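Local coordinates for protein ICChI, a glycosylated chitinase (Ipomoea carnea, PDB 6IDN) that hydrolyses chitin and also shows lysozyme activity, as a glycosylated plant chitinase of glycoside hydrolase family 18 built on a TIM barrel, at residues Pro42-Thr47 against Arg112-Glu117; Gly31-Phe36 against Gln98-Asn103. All blocks are in the same frame, centred on the assembly; numbering follows the deposited sequence.

Interaction 1 of 2, residues Pro42-Thr47 against Arg112-Glu117. With CA (calcium ion), chain F; NAG (2-acetamido-2-deoxy-beta-D-glucopyranose), chain B.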
ATOM      1  N   PRO A  42     -19.128   1.542   2.914  1.00 26.00           N
ATOM      2  CA  PRO A  42     -17.903   0.993   2.325  1.00 24.76           C
ATOM      3  C   PRO A  42     -17.916  -0.527   2.295  1.00 28.23           C
ATOM      4  O   PRO A  42     -18.575  -1.190   3.103  1.00 28.32           O
ATOM      5  CB  PRO A  42     -16.792   1.540   3.230  1.00 21.41           C
ATOM      6  CG  PRO A  42     -17.381   2.801   3.802  1.00 22.10           C
ATOM      7  CD  PRO A  42     -18.848   2.476   4.014  1.00 23.22           C
ATOM      8  N   ILE A  43     -17.212  -1.071   1.311  1.00 26.23           N
ATOM      9  CA  ILE A  43     -17.147  -2.508   1.081  1.00 26.84           C
ATOM     10  C   ILE A  43     -15.688  -2.928   1.123  1.00 23.66           C
ATOM     11  O   ILE A  43     -14.851  -2.366   0.402  1.00 27.09           O
ATOM     12  CB  ILE A  43     -17.788  -2.897  -0.263  1.00 29.04           C
ATOM     13  CG1 ILE A  43     -19.288  -2.595  -0.235  1.00 30.79           C
ATOM     14  CG2 ILE A  43     -17.556  -4.366  -0.552  1.00 30.75           C
ATOM     15  CD1 ILE A  43     -19.971  -2.875  -1.544  1.00 33.61           C
ATOM     16  N   LEU A  44     -15.382  -3.917   1.953  1.00 26.27           N
ATOM     17  CA  LEU A  44     -14.044  -4.482   2.034  1.00 25.64           C
ATOM     18  C   LEU A  44     -14.031  -5.840   1.347  1.00 26.67           C
ATOM     19  O   LEU A  44     -14.915  -6.666   1.579  1.00 30.38           O
ATOM     20  CB  LEU A  44     -13.598  -4.613   3.490  1.00 26.70           C
ATOM     21  CG  LEU A  44     -12.240  -5.256   3.767  1.00 23.90           C
ATOM     22  CD1 LEU A  44     -11.102  -4.340   3.314  1.00 27.08           C
ATOM     23  CD2 LEU A  44     -12.125  -5.618   5.245  1.00 28.82           C
ATOM     24  N   ASN A  45     -13.024  -6.061   0.502  1.00 25.46           N
ATOM     25  CA  ASN A  45     -12.895  -7.270  -0.305  1.00 26.05           C
ATOM     26  C   ASN A  45     -11.594  -7.949   0.089  1.00 28.24           C
ATOM     27  O   ASN A  45     -10.512  -7.413  -0.170  1.00 25.79           O
ATOM     28  CB  ASN A  45     -12.904  -6.909  -1.790  1.00 28.41           C
ATOM     29  CG  ASN A  45     -12.874  -8.116  -2.703  1.00 34.85           C
ATOM     30  OD1 ASN A  45     -12.107  -9.064  -2.507  1.00 32.89           O
ATOM     31  ND2 ASN A  45     -13.720  -8.084  -3.719  1.00 30.70           N
ATOM     32  N   LEU A  46     -11.689  -9.115   0.716  1.00 27.55           N
ATOM     33  CA  LEU A  46     -10.521  -9.938   1.007  1.00 27.48           C
ATOM     34  C   LEU A  46     -10.609 -11.248   0.237  1.00 32.41           C
ATOM     35  O   LEU A  46     -10.186 -12.302   0.715  1.00 31.15           O
ATOM     36  CB  LEU A  46     -10.378 -10.182   2.507  1.00 29.06           C
ATOM     37  CG  LEU A  46     -10.224  -8.919   3.363  1.00 25.89           C
ATOM     38  CD1 LEU A  46     -10.031  -9.236   4.841  1.00 27.84           C
ATOM     39  CD2 LEU A  46      -9.070  -8.048   2.834  1.00 23.06           C
ATOM     40  N   THR A  47     -11.137 -11.156  -0.990  1.00 30.29           N
ATOM     41  CA  THR A  47     -11.459 -12.271  -1.876  1.00 32.79           C
ATOM     42  C   THR A  47     -11.945 -13.477  -1.080  1.00 35.64           C
ATOM     43  O   THR A  47     -12.926 -13.363  -0.335  1.00 36.83           O
ATOM     44  CB  THR A  47     -10.270 -12.617  -2.790  1.00 35.21           C
ATOM     45  OG1 THR A  47      -9.120 -12.988  -2.019  1.00 33.03           O
ATOM     46  CG2 THR A  47      -9.920 -11.411  -3.652  1.00 32.18           C
ATOM     47  N   ARG A 112     -16.562  -3.520  13.940  1.00 23.77           N
ATOM     48  CA  ARG A 112     -15.301  -3.371  13.218  1.00 21.49           C
ATOM     49  C   ARG A 112     -15.049  -4.613  12.374  1.00 27.20           C
ATOM     50  O   ARG A 112     -15.054  -5.728  12.918  1.00 29.59           O
ATOM     51  CB  ARG A 112     -14.155  -3.142  14.185  1.00 21.99           C
ATOM     52  CG  ARG A 112     -14.225  -1.792  14.926  1.00 20.09           C
ATOM     53  CD  ARG A 112     -13.158  -1.661  15.997  1.00 22.53           C
ATOM     54  NE  ARG A 112     -11.826  -1.957  15.474  1.00 20.73           N
ATOM     55  CZ  ARG A 112     -10.973  -1.036  15.031  1.00 20.26           C
ATOM     56  NH1 ARG A 112     -11.299   0.265  15.039  1.00 18.55           N
ATOM     57  NH2 ARG A 112      -9.785  -1.419  14.579  1.00 18.84           N
ATOM     58  N   PRO A 113     -14.855  -4.477  11.056  1.00 25.11           N
ATOM     59  CA  PRO A 113     -14.805  -5.662  10.183  1.00 33.24           C
ATOM     60  C   PRO A 113     -13.705  -6.649  10.521  1.00 29.99           C
ATOM     61  O   PRO A 113     -13.897  -7.851  10.314  1.00 28.36           O
ATOM     62  CB  PRO A 113     -14.599  -5.053   8.790  1.00 31.96           C
ATOM     63  CG  PRO A 113     -15.201  -3.687   8.887  1.00 32.61           C
ATOM     64  CD  PRO A 113     -14.871  -3.222  10.289  1.00 27.80           C
ATOM     65  N   LEU A 114     -12.553  -6.189  11.013  1.00 25.98           N
ATOM     66  CA  LEU A 114     -11.436  -7.074  11.318  1.00 26.85           C
ATOM     67  C   LEU A 114     -11.198  -7.213  12.818  1.00 32.22           C
ATOM     68  O   LEU A 114     -10.091  -7.572  13.236  1.00 28.21           O
ATOM     69  CB  LEU A 114     -10.161  -6.577  10.629  1.00 25.65           C
ATOM     70  CG  LEU A 114     -10.286  -6.251   9.141  1.00 23.99           C
ATOM     71  CD1 LEU A 114      -8.956  -5.731   8.586  1.00 23.49           C
ATOM     72  CD2 LEU A 114     -10.744  -7.477   8.353  1.00 28.44           C
ATOM     73  N   GLY A 115     -12.209  -6.926  13.642  1.00 29.04           N
ATOM     74  CA  GLY A 115     -12.059  -7.069  15.076  1.00 30.18           C
ATOM     75  C   GLY A 115     -11.445  -5.852  15.738  1.00 26.87           C
ATOM     76  O   GLY A 115     -11.280  -4.787  15.139  1.00 26.94           O
ATOM     77  N   ASP A 116     -11.061  -6.032  17.005  1.00 28.26           N
ATOM     78  CA  ASP A 116     -10.699  -4.893  17.842  1.00 32.01           C
ATOM     79  C   ASP A 116      -9.295  -4.350  17.599  1.00 31.10           C
ATOM     80  O   ASP A 116      -9.048  -3.178  17.907  1.00 28.05           O
ATOM     81  CB  ASP A 116     -10.839  -5.265  19.315  1.00 34.87           C
ATOM     82  CG  ASP A 116     -12.007  -4.565  19.984  1.00 44.04           C
ATOM     83  OD1 ASP A 116     -12.829  -3.934  19.278  1.00 43.76           O
ATOM     84  OD2 ASP A 116     -12.118  -4.673  21.219  1.00 36.88           O
ATOM     85  N   GLU A 117      -8.367  -5.149  17.074  1.00 27.60           N
ATOM     86  CA  GLU A 117      -6.991  -4.676  16.936  1.00 25.32           C
ATOM     87  C   GLU A 117      -6.890  -3.543  15.913  1.00 23.66           C
ATOM     88  O   GLU A 117      -7.369  -3.671  14.780  1.00 29.05           O
ATOM     89  CB  GLU A 117      -6.072  -5.831  16.540  1.00 27.43           C
ATOM     90  CG  GLU A 117      -4.598  -5.473  16.577  1.00 32.14           C
ATOM     91  CD  GLU A 117      -4.065  -5.309  17.994  1.00 34.12           C
ATOM     92  OE1 GLU A 117      -4.651  -5.879  18.935  1.00 33.05           O
ATOM     93  OE2 GLU A 117      -3.057  -4.598  18.172  1.00 36.32           O
TER
HETATM   94 CA    CA F 314     -12.338  -1.420  20.267  1.00 22.01          CA
HETATM   95  C1  NAG B   1     -13.781  -9.138  -4.681  1.00 27.84           C
HETATM   96  C2  NAG B   1     -15.201  -9.319  -5.193  1.00 27.79           C
HETATM   97  C3  NAG B   1     -15.233 -10.362  -6.313  1.00 28.41           C
HETATM   98  C4  NAG B   1     -14.233  -9.984  -7.400  1.00 30.46           C
HETATM   99  C5  NAG B   1     -12.851  -9.793  -6.782  1.00 35.50           C
HETATM  100  C6  NAG B   1     -11.804  -9.336  -7.770  1.00 34.38           C
HETATM  101  C7  NAG B   1     -17.135  -8.915  -3.730  1.00 49.31           C
HETATM  102  C8  NAG B   1     -17.963  -9.448  -2.600  1.00 51.06           C
HETATM  103  N2  NAG B   1     -16.107  -9.682  -4.114  1.00 35.82           N
HETATM  104  O3  NAG B   1     -16.542 -10.416  -6.869  1.00 36.71           O
HETATM  105  O4  NAG B   1     -14.173 -10.994  -8.402  1.00 30.18           O
HETATM  106  O5  NAG B   1     -12.923  -8.786  -5.766  1.00 33.07           O
HETATM  107  O6  NAG B   1     -12.144  -8.069  -8.317  1.00 41.00           O
HETATM  108  O7  NAG B   1     -17.385  -7.839  -4.270  1.00 47.15           O
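Leu44 and Leu46, on either side of Asn45 in sequence, both meet Leu114 through its CD2 methyl. Leu114 CD2 lies 3.9 Å from Leu44 CD2 and 4.0 Å from Leu46 CD1, and the side chains of Leu44 and Leu114 cross at about a right angle. Leu114 has its CG beside the backbone N (chi1 -49°), which swings the branched end inward although its CB does not head that way. Branched leucines suit this buried spot, where Leu60 and Ile64 of helix 60-69 join the cluster. Towards Pro113 the fit slackens: Leu44 CD2 stands 4.4 Å from Pro113 CB, a partly exposed ring. In the TIM barrel of family 18, residues 43-44 form a short antiparallel strand beside strand 27-36, while 112-117 belongs to the loop between helix 90-103 and strand 121-126. Within that loop the chain makes a type I turn from Arg112 to Gly115, where a beta carbon would press on the preceding carbonyl oxygen, so glycine suits the place. Arg112 NE donates to Gly115 O (2.9 Å), with the acceptor nearly in the guanidinium plane, bracing the turn. Buried Asn45 takes no part in the contact with Leu114; its ND2 is bonded covalently to C1 of an N-acetylglucosamine, while its OD1 accepts from Thr47 N (2.8 Å) in an Asx turn. On the solvent side, beyond the turn, exposed Asp116 binds calcium through OD1 at 2.7 Å, alongside Gln108.

Interaction 2 of 2, residues Gly31-Phe36 against Gln98-Asn103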
ATOM      1  N   GLY A  31      -5.401  -5.363   1.137  1.00 19.62           N
ATOM      2  CA  GLY A  31      -6.254  -4.792   0.098  1.00 20.16           C
ATOM      3  C   GLY A  31      -7.435  -5.714  -0.147  1.00 21.08           C
ATOM      4  O   GLY A  31      -7.291  -6.936  -0.058  1.00 22.33           O
ATOM      5  N   PHE A  32      -8.606  -5.140  -0.459  1.00 23.14           N
ATOM      6  CA  PHE A  32      -8.830  -3.714  -0.707  1.00 22.36           C
ATOM      7  C   PHE A  32     -10.179  -3.244  -0.195  1.00 20.51           C
ATOM      8  O   PHE A  32     -11.143  -4.005  -0.184  1.00 21.38           O
ATOM      9  CB  PHE A  32      -8.773  -3.398  -2.207  1.00 21.98           C
ATOM     10  CG  PHE A  32      -7.395  -3.461  -2.786  1.00 20.60           C
ATOM     11  CD1 PHE A  32      -6.448  -2.491  -2.466  1.00 16.32           C
ATOM     12  CD2 PHE A  32      -7.042  -4.488  -3.643  1.00 23.19           C
ATOM     13  CE1 PHE A  32      -5.166  -2.540  -3.013  1.00 18.22           C
ATOM     14  CE2 PHE A  32      -5.767  -4.552  -4.182  1.00 20.77           C
ATOM     15  CZ  PHE A  32      -4.823  -3.580  -3.861  1.00 17.88           C
ATOM     16  N   LEU A  33     -10.261  -1.980   0.214  1.00 19.31           N
ATOM     17  CA  LEU A  33     -11.561  -1.333   0.396  1.00 20.67           C
ATOM     18  C   LEU A  33     -11.986  -0.835  -0.981  1.00 21.70           C
ATOM     19  O   LEU A  33     -11.459   0.161  -1.484  1.00 20.12           O
ATOM     20  CB  LEU A  33     -11.475  -0.196   1.412  1.00 18.45           C
ATOM     21  CG  LEU A  33     -12.803   0.301   1.990  1.00 20.73           C
ATOM     22  CD1 LEU A  33     -13.365  -0.719   2.983  1.00 18.42           C
ATOM     23  CD2 LEU A  33     -12.636   1.648   2.667  1.00 21.14           C
ATOM     24  N   THR A  34     -12.918  -1.554  -1.617  1.00 22.82           N
ATOM     25  CA  THR A  34     -13.216  -1.351  -3.032  1.00 21.55           C
ATOM     26  C   THR A  34     -14.401  -0.428  -3.298  1.00 25.60           C
ATOM     27  O   THR A  34     -14.526   0.070  -4.425  1.00 22.68           O
ATOM     28  CB  THR A  34     -13.469  -2.695  -3.735  1.00 23.84           C
ATOM     29  OG1 THR A  34     -14.534  -3.415  -3.089  1.00 25.11           O
ATOM     30  CG2 THR A  34     -12.210  -3.527  -3.731  1.00 22.44           C
ATOM     31  N   THR A  35     -15.277  -0.207  -2.314  1.00 22.92           N
ATOM     32  CA  THR A  35     -16.298   0.834  -2.379  1.00 21.74           C
ATOM     33  C   THR A  35     -16.137   1.740  -1.169  1.00 19.49           C
ATOM     34  O   THR A  35     -16.059   1.249  -0.039  1.00 22.47           O
ATOM     35  CB  THR A  35     -17.720   0.257  -2.391  1.00 27.91           C
ATOM     36  OG1 THR A  35     -17.948  -0.464  -3.608  1.00 30.44           O
ATOM     37  CG2 THR A  35     -18.763   1.388  -2.277  1.00 24.95           C
ATOM     38  N   PHE A  36     -16.060   3.051  -1.409  1.00 21.97           N
ATOM     39  CA  PHE A  36     -16.106   4.047  -0.340  1.00 20.39           C
ATOM     40  C   PHE A  36     -16.376   5.408  -0.963  1.00 20.93           C
ATOM     41  O   PHE A  36     -16.233   5.592  -2.174  1.00 21.07           O
ATOM     42  CB  PHE A  36     -14.810   4.086   0.492  1.00 19.57           C
ATOM     43  CG  PHE A  36     -13.571   4.417  -0.306  1.00 19.07           C
ATOM     44  CD1 PHE A  36     -13.198   5.738  -0.529  1.00 19.42           C
ATOM     45  CD2 PHE A  36     -12.768   3.409  -0.805  1.00 19.42           C
ATOM     46  CE1 PHE A  36     -12.072   6.039  -1.266  1.00 20.53           C
ATOM     47  CE2 PHE A  36     -11.621   3.706  -1.528  1.00 18.55           C
ATOM     48  CZ  PHE A  36     -11.277   5.022  -1.763  1.00 17.55           C
ATOM     49  N   GLN A  98     -13.214   9.526   9.069  1.00 15.56           N
ATOM     50  CA  GLN A  98     -13.786   9.114  10.351  1.00 15.59           C
ATOM     51  C   GLN A  98     -14.175   7.647  10.313  1.00 18.29           C
ATOM     52  O   GLN A  98     -13.942   6.908  11.274  1.00 17.47           O
ATOM     53  CB  GLN A  98     -14.996   9.991  10.666  1.00 20.16           C
ATOM     54  CG  GLN A  98     -15.469   9.849  12.066  1.00 36.84           C
ATOM     55  CD  GLN A  98     -14.499  10.452  13.042  1.00 40.96           C
ATOM     56  OE1 GLN A  98     -14.231  11.653  13.018  1.00 42.25           O
ATOM     57  NE2 GLN A  98     -13.924   9.607  13.890  1.00 44.45           N
ATOM     58  N   TYR A  99     -14.782   7.207   9.202  1.00 17.13           N
ATOM     59  CA  TYR A  99     -15.120   5.804   9.045  1.00 17.58           C
ATOM     60  C   TYR A  99     -13.886   4.934   9.186  1.00 16.16           C
ATOM     61  O   TYR A  99     -13.919   3.897   9.855  1.00 19.64           O
ATOM     62  CB  TYR A  99     -15.782   5.549   7.671  1.00 19.37           C
ATOM     63  CG  TYR A  99     -15.742   4.077   7.266  1.00 21.60           C
ATOM     64  CD1 TYR A  99     -16.720   3.192   7.688  1.00 24.63           C
ATOM     65  CD2 TYR A  99     -14.709   3.575   6.476  1.00 19.14           C
ATOM     66  CE1 TYR A  99     -16.674   1.846   7.338  1.00 19.99           C
ATOM     67  CE2 TYR A  99     -14.652   2.230   6.127  1.00 19.52           C
ATOM     68  CZ  TYR A  99     -15.644   1.374   6.562  1.00 23.08           C
ATOM     69  OH  TYR A  99     -15.599   0.034   6.208  1.00 26.37           O
ATOM     70  N   LEU A 100     -12.793   5.324   8.520  1.00 15.01           N
ATOM     71  CA  LEU A 100     -11.578   4.522   8.583  1.00 14.32           C
ATOM     72  C   LEU A 100     -11.031   4.492  10.000  1.00 17.56           C
ATOM     73  O   LEU A 100     -10.614   3.435  10.492  1.00 17.31           O
ATOM     74  CB  LEU A 100     -10.533   5.070   7.611  1.00 14.23           C
ATOM     75  CG  LEU A 100     -10.951   4.966   6.150  1.00 14.47           C
ATOM     76  CD1 LEU A 100      -9.982   5.763   5.302  1.00 16.95           C
ATOM     77  CD2 LEU A 100     -10.951   3.524   5.699  1.00 15.87           C
ATOM     78  N   TRP A 101     -11.018   5.644  10.672  1.00 15.81           N
ATOM     79  CA  TRP A 101     -10.533   5.683  12.048  1.00 14.17           C
ATOM     80  C   TRP A 101     -11.388   4.788  12.939  1.00 15.95           C
ATOM     81  O   TRP A 101     -10.867   3.990  13.734  1.00 16.48           O
ATOM     82  CB  TRP A 101     -10.527   7.131  12.572  1.00 16.70           C
ATOM     83  CG  TRP A 101     -10.240   7.189  14.039  1.00 15.82           C
ATOM     84  CD1 TRP A 101     -11.148   7.367  15.037  1.00 15.54           C
ATOM     85  CD2 TRP A 101      -8.967   7.034  14.671  1.00 20.50           C
ATOM     86  NE1 TRP A 101     -10.516   7.328  16.262  1.00 17.48           N
ATOM     87  CE2 TRP A 101      -9.177   7.127  16.059  1.00 17.98           C
ATOM     88  CE3 TRP A 101      -7.666   6.838  14.198  1.00 20.80           C
ATOM     89  CZ2 TRP A 101      -8.140   7.020  16.979  1.00 17.64           C
ATOM     90  CZ3 TRP A 101      -6.636   6.718  15.118  1.00 19.22           C
ATOM     91  CH2 TRP A 101      -6.878   6.820  16.489  1.00 19.60           C
ATOM     92  N   ASN A 102     -12.710   4.899  12.809  1.00 16.70           N
ATOM     93  CA  ASN A 102     -13.611   4.187  13.709  1.00 15.96           C
ATOM     94  C   ASN A 102     -13.612   2.692  13.448  1.00 17.58           C
ATOM     95  O   ASN A 102     -13.836   1.904  14.378  1.00 18.53           O
ATOM     96  CB  ASN A 102     -15.031   4.731  13.555  1.00 16.86           C
ATOM     97  CG  ASN A 102     -15.202   6.106  14.155  1.00 23.56           C
ATOM     98  OD1 ASN A 102     -14.384   6.561  14.953  1.00 23.02           O
ATOM     99  ND2 ASN A 102     -16.286   6.770  13.788  1.00 19.50           N
ATOM    100  N   ASN A 103     -13.410   2.279  12.196  1.00 17.00           N
ATOM    101  CA  ASN A 103     -13.623   0.882  11.845  1.00 18.97           C
ATOM    102  C   ASN A 103     -12.334   0.086  11.706  1.00 20.96           C
ATOM    103  O   ASN A 103     -12.356  -1.137  11.914  1.00 20.61           O
ATOM    104  CB  ASN A 103     -14.442   0.786  10.556  1.00 19.44           C
ATOM    105  CG  ASN A 103     -15.917   1.038  10.798  1.00 20.35           C
ATOM    106  OD1 ASN A 103     -16.653   0.120  11.163  1.00 22.49           O
ATOM    107  ND2 ASN A 103     -16.353   2.287  10.627  1.00 18.48           N
TER
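Leu33, on the parallel barrel strand 27-36, faces Tyr99 and Leu100 in the last turns of helix 90-103. The strand is extended through Gly31-Leu33 and then turns a corner at Thr35; two residues, Thr34 and Thr35, stand against the single Ile43 of the antiparallel strand 43-44, a classic beta bulge. A cis peptide bond precedes Phe32. The helix holds its i to i+4 bonds to its last residue, with Asn102 N bonded to Gln98 O and Asn103 N to Tyr99 O.

Between these two backbones the contact is made by side chains alone. Leu33 has CG opposite its backbone N (chi1 -163°), and this carries both methyls to the helix. Leu33 CD2 comes within 3.9 Å of Leu100 CD2 and 4.0 Å of Tyr99 CE2, approaching the ring obliquely, while Leu33 CD1 lies 4.0 Å from Tyr99 OH. One forked residue can therefore meet an aliphatic and an aromatic neighbour at once. Leucine fits the buried strand position, and Tyr99 suits the border of the core: its ring packs on apolar atoms here and on Pro42, while the residue remains partly exposed. Asn103 CB lies against one face of the Tyr99 ring, toward its rim. Asn103 ND2 donates to Tyr99 O at 3.0 Å, with the acceptor almost in the amide plane, so that this carbonyl receives both the side chain and the backbone N of Asn103 at the helix end. Leu100 also touches Leu78 of strand 73-80, which in turn packs on Leu33, so the helix lies over two adjacent strands. An outer helix set against the inner strands through a layer of aliphatic and aromatic side chains is the arrangement of the beta/alpha TIM barrel.

Overall arrangement
Interactions 1 and 2 are neighbours, their centres about 8 Å apart, and they meet where strand 43-44 runs antiparallel to strand 27-36. Probable hydrogen bonds join the two there, Asn45 N to Phe32 O at 2.9 Å and Ile43 O to Thr34 N at 2.9 Å. Leu33 also packs on Leu44, and its CD1 lies 3.4 Å from Ile43 O, so the apolar cores of both contacts are continuous. The chain order is 31-36, 42-47, 98-103, 112-117, so the two contacts cross along the sequence. The side chain of Leu33 is about 11 Å from a bound N-acetylglucosamine. The Asn45-linked glycan leaves from 42-47, whereas the calcium ion is bound by Asp116 of 112-117 and by Gln108.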